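Local atomic coordinates of group II chitinase (Ostrinia furnacalis, PDB entry 6JAV), a protein that probably hydrolyses internal glycosidic bonds of chitin as a family 18 endochitinase, here represented by its first catalytic domain. Residues 26-31 / 63-68; 176-181 / 231-236; 215-220 / 307-312; 334-339 / 369-374. One frame throughout, in Å; residues are numbered along the deposited sequence.

How the contacts relate
Contacts 2 and 4 are buried and each pairs two helices around the barrel, whereas contact 3 joins two loops at the surface and contact 1, partly buried, sets a 3-10 turn against a helix start. Contact 1 lies on the opposite side of the chain's centre from contacts 2 and 3. The other three are neighbours: Leu338 of contact 4 packs on Ile231 and His232 of contact 2, and Phe334 meets Tyr215 of contact 3, while contacts 2 and 3 approach the same N-acetylglucosamine. The chemistry follows position. Contact 1 uses a two-pronged salt bridge, contact 2 aromatic rings with one hydroxyl-carboxylate bond, contact 3 a backbone bond and guanidinium packing, contact 4 a lysine at a helix end.

Contact 1 (26-31 / 63-68); sequences YSPEDI and NRFYER
Glu29 and Arg68 each place CG beside the backbone N and then bend, Glu29 at chi2 (74°) and Arg68 at chi3 (66°), so that carboxylate and guanidinium meet edge to edge. The salt bridge joins two outlying pieces of the family 18 TIM barrel: the 3-10 turn 28-30, in the loop between strands 8-14 and 38-46, and the start of helix 65-70. Arginine suits the place because it can grip side-on with two nitrogens. Arg68 NH2 gives an almost straight bond to Glu29 OE1 (2.8 Å), and Arg68 NE reaches the syn lone pair of Glu29 OE2 (2.9 Å), with the planes 24° apart. A third bond, from Arg68 NH1 to Asn63 O at 2.9 Å, fixes the guanidinium's rotation. Beneath this polar layer lies Pro28, whose rigid ring suits the beginning of a 3-10 turn. Its CD stands over the middle of the Phe65 ring, 3.8 Å from the centroid, in a CH-pi contact, and its CB touches Arg68 CB. Tyr13 of strand 8-14 packs against both Pro28 and Phe65. A water links backbone and salt bridge, donating to Glu29 OE2 at 3.0 Å and to Arg68 O at 2.7 Å.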
# COMPACT_ATOMS: atom_id res chain seq x y z
N TYR A 26 15.00 -5.85 8.13
CA TYR A 26 15.12 -4.61 7.37
C TYR A 26 15.20 -3.46 8.37
O TYR A 26 14.43 -3.43 9.34
CB TYR A 26 13.88 -4.46 6.47
CG TYR A 26 13.97 -3.35 5.44
CD1 TYR A 26 13.65 -2.03 5.79
CD2 TYR A 26 14.37 -3.61 4.12
CE1 TYR A 26 13.73 -1.02 4.87
CE2 TYR A 26 14.43 -2.58 3.17
CZ TYR A 26 14.11 -1.29 3.56
OH TYR A 26 14.17 -0.24 2.68
N SER A 27 16.15 -2.55 8.16
CA SER A 27 16.37 -1.40 9.03
C SER A 27 16.29 -0.12 8.22
O SER A 27 16.39 -0.16 6.98
CB SER A 27 17.80 -1.47 9.61
OG SER A 27 17.98 -2.65 10.39
N PRO A 28 16.18 1.05 8.86
CA PRO A 28 16.15 2.31 8.09
C PRO A 28 17.30 2.50 7.10
O PRO A 28 17.08 3.02 6.00
CB PRO A 28 16.17 3.40 9.18
CG PRO A 28 15.44 2.74 10.35
CD PRO A 28 15.88 1.26 10.29
N GLU A 29 18.51 2.07 7.45
CA GLU A 29 19.63 2.28 6.55
C GLU A 29 19.61 1.34 5.35
O GLU A 29 20.42 1.53 4.44
CB GLU A 29 20.95 2.17 7.31
CG GLU A 29 21.14 3.32 8.33
CD GLU A 29 20.27 3.18 9.58
OE1 GLU A 29 19.85 2.03 9.92
OE2 GLU A 29 19.99 4.23 10.21
N ASP A 30 18.70 0.36 5.31
CA ASP A 30 18.54 -0.45 4.11
C ASP A 30 17.77 0.27 3.01
O ASP A 30 17.73 -0.24 1.88
CB ASP A 30 17.82 -1.75 4.42
CG ASP A 30 18.66 -2.68 5.28
OD1 ASP A 30 19.84 -2.89 4.93
OD2 ASP A 30 18.14 -3.19 6.30
N ILE A 31 17.15 1.42 3.31
CA ILE A 31 16.43 2.16 2.28
C ILE A 31 17.42 2.62 1.22
O ILE A 31 18.48 3.19 1.53
CB ILE A 31 15.70 3.36 2.91
CG1 ILE A 31 14.62 2.90 3.90
CG2 ILE A 31 15.09 4.25 1.82
CD1 ILE A 31 14.06 4.07 4.71
N ASN A 63 15.36 3.52 19.66
CA ASN A 63 16.34 3.23 18.64
C ASN A 63 16.27 4.22 17.50
O ASN A 63 16.90 3.99 16.46
CB ASN A 63 16.21 1.80 18.15
CG ASN A 63 16.79 0.82 19.12
OD1 ASN A 63 17.99 0.52 19.07
ND2 ASN A 63 15.97 0.33 20.04
N ARG A 64 15.56 5.32 17.69
CA ARG A 64 15.62 6.49 16.81
C ARG A 64 15.17 6.18 15.38
O ARG A 64 15.65 6.81 14.42
CB ARG A 64 17.02 7.13 16.84
CG ARG A 64 17.42 7.53 18.28
CD ARG A 64 18.07 8.88 18.32
NE ARG A 64 18.84 9.05 17.10
CZ ARG A 64 18.73 10.07 16.26
NH1 ARG A 64 17.94 11.09 16.54
NH2 ARG A 64 19.47 10.10 15.17
N PHE A 65 14.21 5.25 15.20
CA PHE A 65 13.79 4.93 13.84
C PHE A 65 13.14 6.13 13.14
O PHE A 65 13.35 6.32 11.94
CB PHE A 65 12.82 3.74 13.80
CG PHE A 65 13.48 2.39 13.71
CD1 PHE A 65 14.69 2.14 14.34
CD2 PHE A 65 12.86 1.34 13.04
CE1 PHE A 65 15.29 0.86 14.26
CE2 PHE A 65 13.44 0.08 12.96
CZ PHE A 65 14.66 -0.16 13.58
N TYR A 66 12.33 6.94 13.85
CA TYR A 66 11.78 8.12 13.18
C TYR A 66 12.91 8.99 12.62
O TYR A 66 12.90 9.36 11.43
CB TYR A 66 10.95 8.97 14.13
CG TYR A 66 9.55 8.52 14.47
CD1 TYR A 66 8.92 7.43 13.85
CD2 TYR A 66 8.83 9.24 15.41
CE1 TYR A 66 7.60 7.07 14.19
CE2 TYR A 66 7.54 8.89 15.75
CZ TYR A 66 6.93 7.81 15.13
OH TYR A 66 5.64 7.48 15.50
N GLU A 67 13.91 9.32 13.45
CA GLU A 67 15.02 10.14 12.99
C GLU A 67 15.78 9.48 11.86
O GLU A 67 16.22 10.16 10.92
CB GLU A 67 15.96 10.45 14.14
CG GLU A 67 15.30 11.25 15.22
CD GLU A 67 14.55 10.44 16.15
OE1 GLU A 67 14.27 9.28 15.79
OE2 GLU A 67 14.13 10.88 17.25
N ARG A 68 15.96 8.16 11.92
CA ARG A 68 16.76 7.47 10.93
C ARG A 68 16.04 7.34 9.59
O ARG A 68 16.71 7.07 8.58
CB ARG A 68 17.18 6.10 11.48
CG ARG A 68 18.28 6.23 12.56
CD ARG A 68 18.26 5.02 13.45
NE ARG A 68 18.64 3.82 12.72
CZ ARG A 68 18.67 2.60 13.25
NH1 ARG A 68 18.33 2.41 14.53
NH2 ARG A 68 19.05 1.58 12.52
O HOH W 1 19.37 6.79 8.79

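Contact 2 (176-181 / 231-236); sequences VIDAGY and IHYWME. With NAG (2-acetamido-2-deoxy-beta-D-glucopyranose), chain C.
Ile177, on the short helix 174-180, faces Tyr233 and Trp234 of helix 227-236. With CG1 beside the backbone N (chi1 -65°), its long branch carries CD1 to within 3.3 Å of Trp234 NE1, while CG2 lies above the indole face toward its rim. The same CD1 touches the edge of the Tyr233 ring at CD2, 4.1 Å away, so the branched side chain lies between two large aromatics, touching both. Asp178 follows, at the more exposed margin. Tyr233 OH donates to the syn lone pair of Asp178 OD1, 2.5 Å away, which lies near the plane of the tyrosine ring. Lys174 and Lys237 form salt bridges with this carboxylate and would probably favour its charged state. Where the helix ends, Tyr181 lays its ring obliquely against the indole: CD2 is 3.5 Å from Trp234 CH2, and the planes are 49° apart. Both aromatics also bond through their polar atom to one residue, Tyr181 OH to Ser171 N and Trp234 NE1 to Ser171 O. On helix 227-236, the His232 ring carries C5 and C6 of the N-acetylglucosamine over one face, beside glycosylated Asn228. The two axes run roughly parallel, 28° apart, at a separation of 11.7 Å that accommodates these bulky side chains. Val170 of strand 165-170 and Leu186 and Val183 of helix 183-189 pack around Tyr181 and Trp234, while Ile231 leans on strand 244-257.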
# COMPACT_ATOMS: atom_id res chain seq x y z
N VAL A 176 -16.59 0.50 -1.17
CA VAL A 176 -15.93 1.26 -0.11
C VAL A 176 -15.70 2.70 -0.54
O VAL A 176 -15.89 3.62 0.24
CB VAL A 176 -14.61 0.57 0.29
CG1 VAL A 176 -13.90 1.40 1.35
CG2 VAL A 176 -14.91 -0.83 0.81
N ILE A 177 -15.26 2.90 -1.78
CA ILE A 177 -15.07 4.25 -2.29
C ILE A 177 -16.37 5.03 -2.19
O ILE A 177 -16.40 6.18 -1.72
CB ILE A 177 -14.55 4.20 -3.74
CG1 ILE A 177 -13.14 3.56 -3.83
CG2 ILE A 177 -14.53 5.59 -4.36
CD1 ILE A 177 -12.82 3.07 -5.26
N ASP A 178 -17.47 4.41 -2.65
CA ASP A 178 -18.76 5.08 -2.64
C ASP A 178 -19.20 5.42 -1.22
O ASP A 178 -19.79 6.48 -0.98
CB ASP A 178 -19.81 4.16 -3.28
CG ASP A 178 -19.71 4.09 -4.80
OD1 ASP A 178 -19.02 4.94 -5.43
OD2 ASP A 178 -20.39 3.18 -5.37
N ALA A 179 -18.93 4.53 -0.26
CA ALA A 179 -19.43 4.71 1.10
C ALA A 179 -18.57 5.63 1.94
O ALA A 179 -19.11 6.34 2.80
CB ALA A 179 -19.51 3.36 1.82
N GLY A 180 -17.26 5.66 1.73
CA GLY A 180 -16.39 6.28 2.70
C GLY A 180 -15.77 7.60 2.29
O GLY A 180 -15.29 8.32 3.16
N TYR A 181 -15.74 7.93 0.99
CA TYR A 181 -14.93 9.04 0.53
C TYR A 181 -15.76 10.11 -0.14
O TYR A 181 -16.45 9.83 -1.12
CB TYR A 181 -13.86 8.56 -0.45
CG TYR A 181 -12.89 7.55 0.15
CD1 TYR A 181 -12.11 7.85 1.26
CD2 TYR A 181 -12.72 6.33 -0.45
CE1 TYR A 181 -11.21 6.91 1.79
CE2 TYR A 181 -11.85 5.39 0.06
CZ TYR A 181 -11.10 5.69 1.18
OH TYR A 181 -10.23 4.70 1.63
N ILE A 231 -8.79 2.80 -10.98
CA ILE A 231 -8.16 4.08 -11.26
C ILE A 231 -9.11 4.97 -12.06
O ILE A 231 -9.26 6.17 -11.76
CB ILE A 231 -6.81 3.85 -11.97
CG1 ILE A 231 -5.81 3.12 -11.05
CG2 ILE A 231 -6.25 5.18 -12.50
CD1 ILE A 231 -5.45 3.89 -9.80
N HIS A 232 -9.79 4.40 -13.05
CA HIS A 232 -10.74 5.22 -13.80
C HIS A 232 -11.91 5.65 -12.92
O HIS A 232 -12.44 6.75 -13.12
CB HIS A 232 -11.23 4.43 -15.00
CG HIS A 232 -10.30 4.47 -16.17
ND1 HIS A 232 -9.44 3.44 -16.49
CD2 HIS A 232 -10.11 5.42 -17.11
CE1 HIS A 232 -8.75 3.77 -17.57
NE2 HIS A 232 -9.14 4.96 -17.98
N TYR A 233 -12.29 4.84 -11.94
CA TYR A 233 -13.39 5.21 -11.06
C TYR A 233 -13.01 6.36 -10.14
O TYR A 233 -13.80 7.30 -9.96
CB TYR A 233 -13.83 3.99 -10.26
CG TYR A 233 -15.19 4.16 -9.63
CD1 TYR A 233 -16.31 4.35 -10.42
CD2 TYR A 233 -15.35 4.14 -8.27
CE1 TYR A 233 -17.56 4.51 -9.86
CE2 TYR A 233 -16.62 4.29 -7.69
CZ TYR A 233 -17.70 4.49 -8.50
OH TYR A 233 -18.96 4.64 -7.93
N TRP A 234 -11.80 6.34 -9.55
CA TRP A 234 -11.35 7.51 -8.80
C TRP A 234 -11.40 8.78 -9.65
O TRP A 234 -11.81 9.84 -9.17
CB TRP A 234 -9.95 7.27 -8.18
CG TRP A 234 -10.04 6.55 -6.88
CD1 TRP A 234 -9.96 5.21 -6.66
CD2 TRP A 234 -10.23 7.16 -5.60
NE1 TRP A 234 -10.12 4.93 -5.31
CE2 TRP A 234 -10.30 6.11 -4.64
CE3 TRP A 234 -10.40 8.49 -5.17
CZ2 TRP A 234 -10.53 6.36 -3.28
CZ3 TRP A 234 -10.59 8.74 -3.81
CH2 TRP A 234 -10.66 7.66 -2.88
N MET A 235 -11.00 8.68 -10.92
CA MET A 235 -11.05 9.85 -11.80
C MET A 235 -12.49 10.25 -12.11
O MET A 235 -12.82 11.44 -12.09
CB MET A 235 -10.23 9.61 -13.06
CG MET A 235 -8.73 9.52 -12.72
SD MET A 235 -7.64 9.67 -14.15
CE MET A 235 -8.03 8.14 -14.92
N GLU A 236 -13.36 9.27 -12.38
CA GLU A 236 -14.77 9.57 -12.65
C GLU A 236 -15.42 10.27 -11.47
O GLU A 236 -16.26 11.17 -11.64
CB GLU A 236 -15.50 8.27 -12.99
CG GLU A 236 -17.01 8.39 -13.20
CD GLU A 236 -17.70 7.03 -13.31
OE1 GLU A 236 -17.08 6.05 -13.79
OE2 GLU A 236 -18.88 6.93 -12.89
C1 NAG C . -10.31 0.08 -18.57
C2 NAG C . -10.86 -0.80 -19.68
C3 NAG C . -11.76 0.03 -20.61
C4 NAG C . -12.82 0.77 -19.81
C5 NAG C . -12.18 1.59 -18.70
C6 NAG C . -13.19 2.28 -17.80
C7 NAG C . -9.68 -2.75 -20.63
C8 NAG C . -10.82 -3.57 -20.11
N2 NAG C . -9.77 -1.42 -20.42
O3 NAG C . -12.40 -0.87 -21.52
O4 NAG C . -13.59 1.63 -20.65
O5 NAG C . -11.39 0.72 -17.88
O6 NAG C . -13.83 1.40 -16.88
O7 NAG C . -8.74 -3.25 -21.23

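Contact 3 (215-220 / 307-312); sequences YYHPDD and QRMGPY. With NAG (2-acetamido-2-deoxy-beta-D-glucopyranose), chain C.
The loop 215-220, between barrel strand 192-195 and helix 227-236, meets the loop 307-312, in the segment inserted between strand 244-257 and helix 325-337. Their backbones are joined by Tyr215 N, which donates a nearly straight bond to a lone pair of Arg308 O (3.0 Å), in the carbonyl plane. Beside it, Tyr215 CB and Arg308 CB touch at 3.9 Å. Arg308 is long enough to reach along the opposing loop: bent at chi3 (-69°), it passes Tyr216 O and brings its guanidinium to the CD2 corner of His217. His217 CD2 stands over the middle of that group, 3.6 Å from Arg308 CZ, but the planes are 45° apart, so the two do not stack. Pro218 CD adds a further contact, 3.4 Å from Arg308 NH2. Asp304 forms a salt bridge with Arg308 NE and probably offsets much of the charge. Met309, flexible and apolar, brings CE to 3.8 Å from His217 CB. His217 opens a type I turn closed by Asp220 N to His217 O (2.9 Å); its ND1 accepts from Asp219 N, and its own N donates to Asp220 OD2 from above the carboxylate plane. Proline suits the second position of such a turn. Tyr215 CD1 comes 3.5 Å from O7 of the N-acetylglucosamine. Packing of a barrel loop on an inserted alpha+beta region is consistent with family 18 chitinases that carry a chitinase insertion domain.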
# COMPACT_ATOMS: atom_id res chain seq x y z
N TYR A 215 -6.30 -5.67 -15.51
CA TYR A 215 -7.47 -5.59 -16.38
C TYR A 215 -8.45 -6.71 -16.06
O TYR A 215 -8.07 -7.76 -15.52
CB TYR A 215 -7.07 -5.70 -17.86
CG TYR A 215 -6.27 -4.53 -18.38
CD1 TYR A 215 -6.80 -3.24 -18.34
CD2 TYR A 215 -5.00 -4.68 -18.91
CE1 TYR A 215 -6.09 -2.17 -18.82
CE2 TYR A 215 -4.27 -3.59 -19.38
CZ TYR A 215 -4.84 -2.34 -19.33
OH TYR A 215 -4.18 -1.23 -19.81
N TYR A 216 -9.71 -6.47 -16.45
CA TYR A 216 -10.76 -7.47 -16.33
C TYR A 216 -10.36 -8.77 -17.01
O TYR A 216 -9.77 -8.76 -18.10
CB TYR A 216 -12.01 -6.92 -17.04
CG TYR A 216 -13.19 -7.86 -17.05
CD1 TYR A 216 -13.90 -8.12 -15.89
CD2 TYR A 216 -13.59 -8.49 -18.22
CE1 TYR A 216 -15.00 -8.98 -15.88
CE2 TYR A 216 -14.68 -9.36 -18.23
CZ TYR A 216 -15.37 -9.59 -17.06
OH TYR A 216 -16.45 -10.45 -17.04
N HIS A 217 -10.70 -9.88 -16.36
CA HIS A 217 -10.52 -11.23 -16.85
C HIS A 217 -11.90 -11.87 -17.02
O HIS A 217 -12.76 -11.68 -16.16
CB HIS A 217 -9.66 -12.05 -15.86
CG HIS A 217 -9.35 -13.43 -16.34
ND1 HIS A 217 -10.25 -14.46 -16.23
CD2 HIS A 217 -8.25 -13.94 -16.94
CE1 HIS A 217 -9.72 -15.56 -16.74
NE2 HIS A 217 -8.51 -15.27 -17.19
N PRO A 218 -12.14 -12.60 -18.11
CA PRO A 218 -13.52 -13.08 -18.40
C PRO A 218 -14.16 -13.93 -17.32
O PRO A 218 -15.39 -14.03 -17.28
CB PRO A 218 -13.34 -13.88 -19.70
CG PRO A 218 -12.11 -13.34 -20.33
CD PRO A 218 -11.20 -12.94 -19.19
N ASP A 219 -13.38 -14.58 -16.45
CA ASP A 219 -13.91 -15.40 -15.37
C ASP A 219 -14.12 -14.64 -14.06
O ASP A 219 -14.50 -15.26 -13.06
CB ASP A 219 -13.01 -16.62 -15.13
CG ASP A 219 -12.96 -17.57 -16.32
OD1 ASP A 219 -13.98 -17.66 -17.05
OD2 ASP A 219 -11.91 -18.21 -16.53
N ASP A 220 -13.91 -13.32 -14.04
CA ASP A 220 -14.07 -12.56 -12.81
C ASP A 220 -15.54 -12.51 -12.41
O ASP A 220 -16.43 -12.38 -13.27
CB ASP A 220 -13.61 -11.12 -13.02
CG ASP A 220 -12.09 -10.99 -13.13
OD1 ASP A 220 -11.37 -11.96 -12.81
OD2 ASP A 220 -11.64 -9.90 -13.54
N GLN A 307 -1.37 -10.47 -20.29
CA GLN A 307 -0.87 -9.52 -19.30
C GLN A 307 -1.99 -8.66 -18.71
O GLN A 307 -1.84 -7.45 -18.54
CB GLN A 307 0.25 -8.66 -19.89
CG GLN A 307 1.50 -9.44 -20.21
CD GLN A 307 2.69 -8.72 -19.69
OE1 GLN A 307 3.13 -9.00 -18.58
NE2 GLN A 307 3.18 -7.73 -20.45
N ARG A 308 -3.11 -9.30 -18.40
CA ARG A 308 -4.15 -8.64 -17.62
C ARG A 308 -3.86 -8.74 -16.13
O ARG A 308 -4.42 -7.98 -15.33
CB ARG A 308 -5.51 -9.29 -17.89
CG ARG A 308 -5.88 -9.27 -19.38
CD ARG A 308 -6.86 -10.35 -19.72
NE ARG A 308 -6.26 -11.67 -19.64
CZ ARG A 308 -6.87 -12.79 -20.03
NH1 ARG A 308 -6.24 -13.95 -19.92
NH2 ARG A 308 -8.12 -12.75 -20.54
N MET A 309 -2.99 -9.67 -15.76
CA MET A 309 -2.60 -9.83 -14.37
C MET A 309 -1.24 -10.51 -14.37
O MET A 309 -0.83 -11.11 -15.38
CB MET A 309 -3.60 -10.68 -13.61
CG MET A 309 -3.69 -12.12 -14.15
SD MET A 309 -4.88 -13.12 -13.28
CE MET A 309 -6.45 -12.50 -13.91
N GLY A 310 -0.56 -10.42 -13.23
CA GLY A 310 0.71 -11.07 -13.03
C GLY A 310 0.59 -12.57 -12.87
O GLY A 310 -0.48 -13.17 -13.03
N PRO A 311 1.72 -13.21 -12.56
CA PRO A 311 1.74 -14.68 -12.46
C PRO A 311 1.07 -15.20 -11.20
O PRO A 311 0.80 -14.49 -10.22
CB PRO A 311 3.23 -15.02 -12.41
CG PRO A 311 3.88 -13.74 -11.97
CD PRO A 311 3.05 -12.61 -12.43
N TYR A 312 0.83 -16.51 -11.22
CA TYR A 312 0.67 -17.26 -9.98
C TYR A 312 1.63 -18.44 -10.01
O TYR A 312 2.17 -18.79 -11.06
CB TYR A 312 -0.78 -17.68 -9.70
CG TYR A 312 -1.39 -18.61 -10.73
CD1 TYR A 312 -1.23 -19.99 -10.61
CD2 TYR A 312 -2.16 -18.12 -11.78
CE1 TYR A 312 -1.82 -20.85 -11.54
CE2 TYR A 312 -2.75 -18.99 -12.71
CZ TYR A 312 -2.56 -20.34 -12.57
OH TYR A 312 -3.13 -21.22 -13.48
C1 NAG C . -10.31 0.08 -18.57
C2 NAG C . -10.86 -0.80 -19.68
C3 NAG C . -11.76 0.03 -20.61
C4 NAG C . -12.82 0.77 -19.81
C5 NAG C . -12.18 1.59 -18.70
C6 NAG C . -13.19 2.28 -17.80
C7 NAG C . -9.68 -2.75 -20.63
C8 NAG C . -10.82 -3.57 -20.11
N2 NAG C . -9.77 -1.42 -20.42
O3 NAG C . -12.40 -0.87 -21.52
O4 NAG C . -13.59 1.63 -20.65
O5 NAG C . -11.39 0.72 -17.88
O6 NAG C . -13.83 1.40 -16.88
O7 NAG C . -8.74 -3.25 -21.23

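Contact 4 (334-339 / 369-374); sequences FIKSLN and KTELLN
Lys336 and Glu371 form the polar centre of a contact between helices 325-337 and 363-373, which precede and follow strand 342-346 of the TIM barrel. Lys336 is bent at chi3 (-66°), which turns NZ to the C-terminal end of the second helix. There NZ donates to Glu371 OE2 in a salt bridge (2.9 Å), meeting the carboxylate on its anti side and 22° out of its plane. Glu371 can supply that oxygen because its CG stands anti to its backbone N and the chain then folds back at chi2. Bonds from the ammonium to backbone carbonyls form the second group: the same NZ donates to Glu371 O (2.9 Å) and Asn374 O (3.0 Å), and also bonds to Lys376 O. Four oxygens thus surround NZ, whose three hydrogens must be shared among them. A lysine suits this place because a long chain and an ammonium head can gather several carbonyls at a helix end, where the helix dipole would probably favour its positive charge. Hydrocarbon contacts make up the third group. Ile335 CG2 lies 4.4 Å from Leu372 CD2, a loose apolar contact, and Tyr7 packs on both Lys336 and Leu372. The first helix closes in a Schellman motif, with Asn339 at positive phi (57°), a conformation asparagine tolerates well, and Asn339 N bonded to Lys336 O; Ser337 OG adds a bond to Phe334 O (2.7 Å). At the other helix end Glu371 O takes two donors, Lys336 NZ and Asn374 N (3.2 Å), approaching from opposite faces of its carbonyl plane.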
# COMPACT_ATOMS: atom_id res chain seq x y z
N PHE A 334 0.99 1.67 -17.98
CA PHE A 334 -0.39 2.12 -17.74
C PHE A 334 -0.41 3.44 -16.98
O PHE A 334 -1.13 4.38 -17.35
CB PHE A 334 -1.12 1.01 -16.99
CG PHE A 334 -2.49 1.36 -16.49
CD1 PHE A 334 -3.60 1.21 -17.32
CD2 PHE A 334 -2.70 1.78 -15.18
CE1 PHE A 334 -4.89 1.49 -16.86
CE2 PHE A 334 -3.99 2.08 -14.72
CZ PHE A 334 -5.08 1.92 -15.57
N ILE A 335 0.41 3.55 -15.93
CA ILE A 335 0.54 4.80 -15.18
C ILE A 335 0.89 5.96 -16.11
O ILE A 335 0.24 7.02 -16.09
CB ILE A 335 1.60 4.63 -14.07
CG1 ILE A 335 1.06 3.70 -12.97
CG2 ILE A 335 2.08 6.00 -13.50
CD1 ILE A 335 2.17 3.29 -11.96
N LYS A 336 1.90 5.75 -16.96
CA LYS A 336 2.35 6.79 -17.87
C LYS A 336 1.28 7.12 -18.90
O LYS A 336 1.03 8.30 -19.20
CB LYS A 336 3.63 6.33 -18.56
CG LYS A 336 4.83 6.19 -17.62
CD LYS A 336 6.14 5.96 -18.41
CE LYS A 336 6.12 4.63 -19.12
NZ LYS A 336 7.40 4.26 -19.82
N SER A 337 0.60 6.09 -19.42
CA SER A 337 -0.43 6.30 -20.45
C SER A 337 -1.56 7.20 -19.96
O SER A 337 -2.14 7.96 -20.76
CB SER A 337 -0.97 4.96 -20.93
OG SER A 337 -1.87 4.36 -19.98
N LEU A 338 -1.92 7.10 -18.68
CA LEU A 338 -2.99 7.90 -18.08
C LEU A 338 -2.48 9.19 -17.45
O LEU A 338 -3.27 9.93 -16.86
CB LEU A 338 -3.74 7.08 -17.02
CG LEU A 338 -4.60 5.91 -17.51
CD1 LEU A 338 -5.32 5.27 -16.34
CD2 LEU A 338 -5.62 6.35 -18.55
N ASN A 339 -1.17 9.46 -17.55
CA ASN A 339 -0.56 10.65 -16.97
C ASN A 339 -0.81 10.77 -15.47
O ASN A 339 -0.97 11.88 -14.94
CB ASN A 339 -1.00 11.93 -17.70
CG ASN A 339 -0.45 11.98 -19.09
OD1 ASN A 339 0.76 12.09 -19.27
ND2 ASN A 339 -1.32 11.86 -20.09
N LYS A 369 11.25 1.96 -11.34
CA LYS A 369 12.05 3.15 -11.60
C LYS A 369 12.44 3.23 -13.07
O LYS A 369 12.29 4.28 -13.71
CB LYS A 369 13.30 3.14 -10.70
CG LYS A 369 14.31 4.18 -11.12
CD LYS A 369 15.48 4.15 -10.16
CE LYS A 369 16.55 5.16 -10.55
NZ LYS A 369 17.73 5.04 -9.64
N THR A 370 12.95 2.12 -13.62
CA THR A 370 13.42 2.15 -15.00
C THR A 370 12.28 2.45 -15.96
O THR A 370 12.44 3.25 -16.90
CB THR A 370 14.06 0.81 -15.33
OG1 THR A 370 15.23 0.67 -14.53
CG2 THR A 370 14.44 0.75 -16.82
N GLU A 371 11.10 1.87 -15.72
CA GLU A 371 9.99 2.14 -16.62
C GLU A 371 9.47 3.57 -16.46
O GLU A 371 9.12 4.21 -17.45
CB GLU A 371 8.90 1.08 -16.44
CG GLU A 371 7.87 1.06 -17.59
CD GLU A 371 8.48 0.77 -18.98
OE1 GLU A 371 9.27 -0.20 -19.11
OE2 GLU A 371 8.17 1.51 -19.93
N LEU A 372 9.42 4.10 -15.23
CA LEU A 372 8.99 5.49 -15.05
C LEU A 372 9.92 6.45 -15.77
O LEU A 372 9.46 7.50 -16.26
CB LEU A 372 8.96 5.85 -13.57
CG LEU A 372 7.76 5.32 -12.79
CD1 LEU A 372 7.95 5.69 -11.32
CD2 LEU A 372 6.45 5.94 -13.31
N LEU A 373 11.22 6.15 -15.81
CA LEU A 373 12.21 7.03 -16.43
C LEU A 373 12.33 6.81 -17.93
O LEU A 373 12.97 7.62 -18.60
CB LEU A 373 13.58 6.87 -15.76
CG LEU A 373 13.61 7.33 -14.30
CD1 LEU A 373 14.96 7.02 -13.66
CD2 LEU A 373 13.30 8.81 -14.19
N ASN A 374 11.71 5.77 -18.46
CA ASN A 374 11.72 5.52 -19.89
C ASN A 374 10.70 6.43 -20.57
O ASN A 374 9.52 6.38 -20.22
CB ASN A 374 11.39 4.04 -20.08
CG ASN A 374 11.23 3.65 -21.52
OD1 ASN A 374 11.44 4.46 -22.40
ND2 ASN A 374 10.86 2.40 -21.76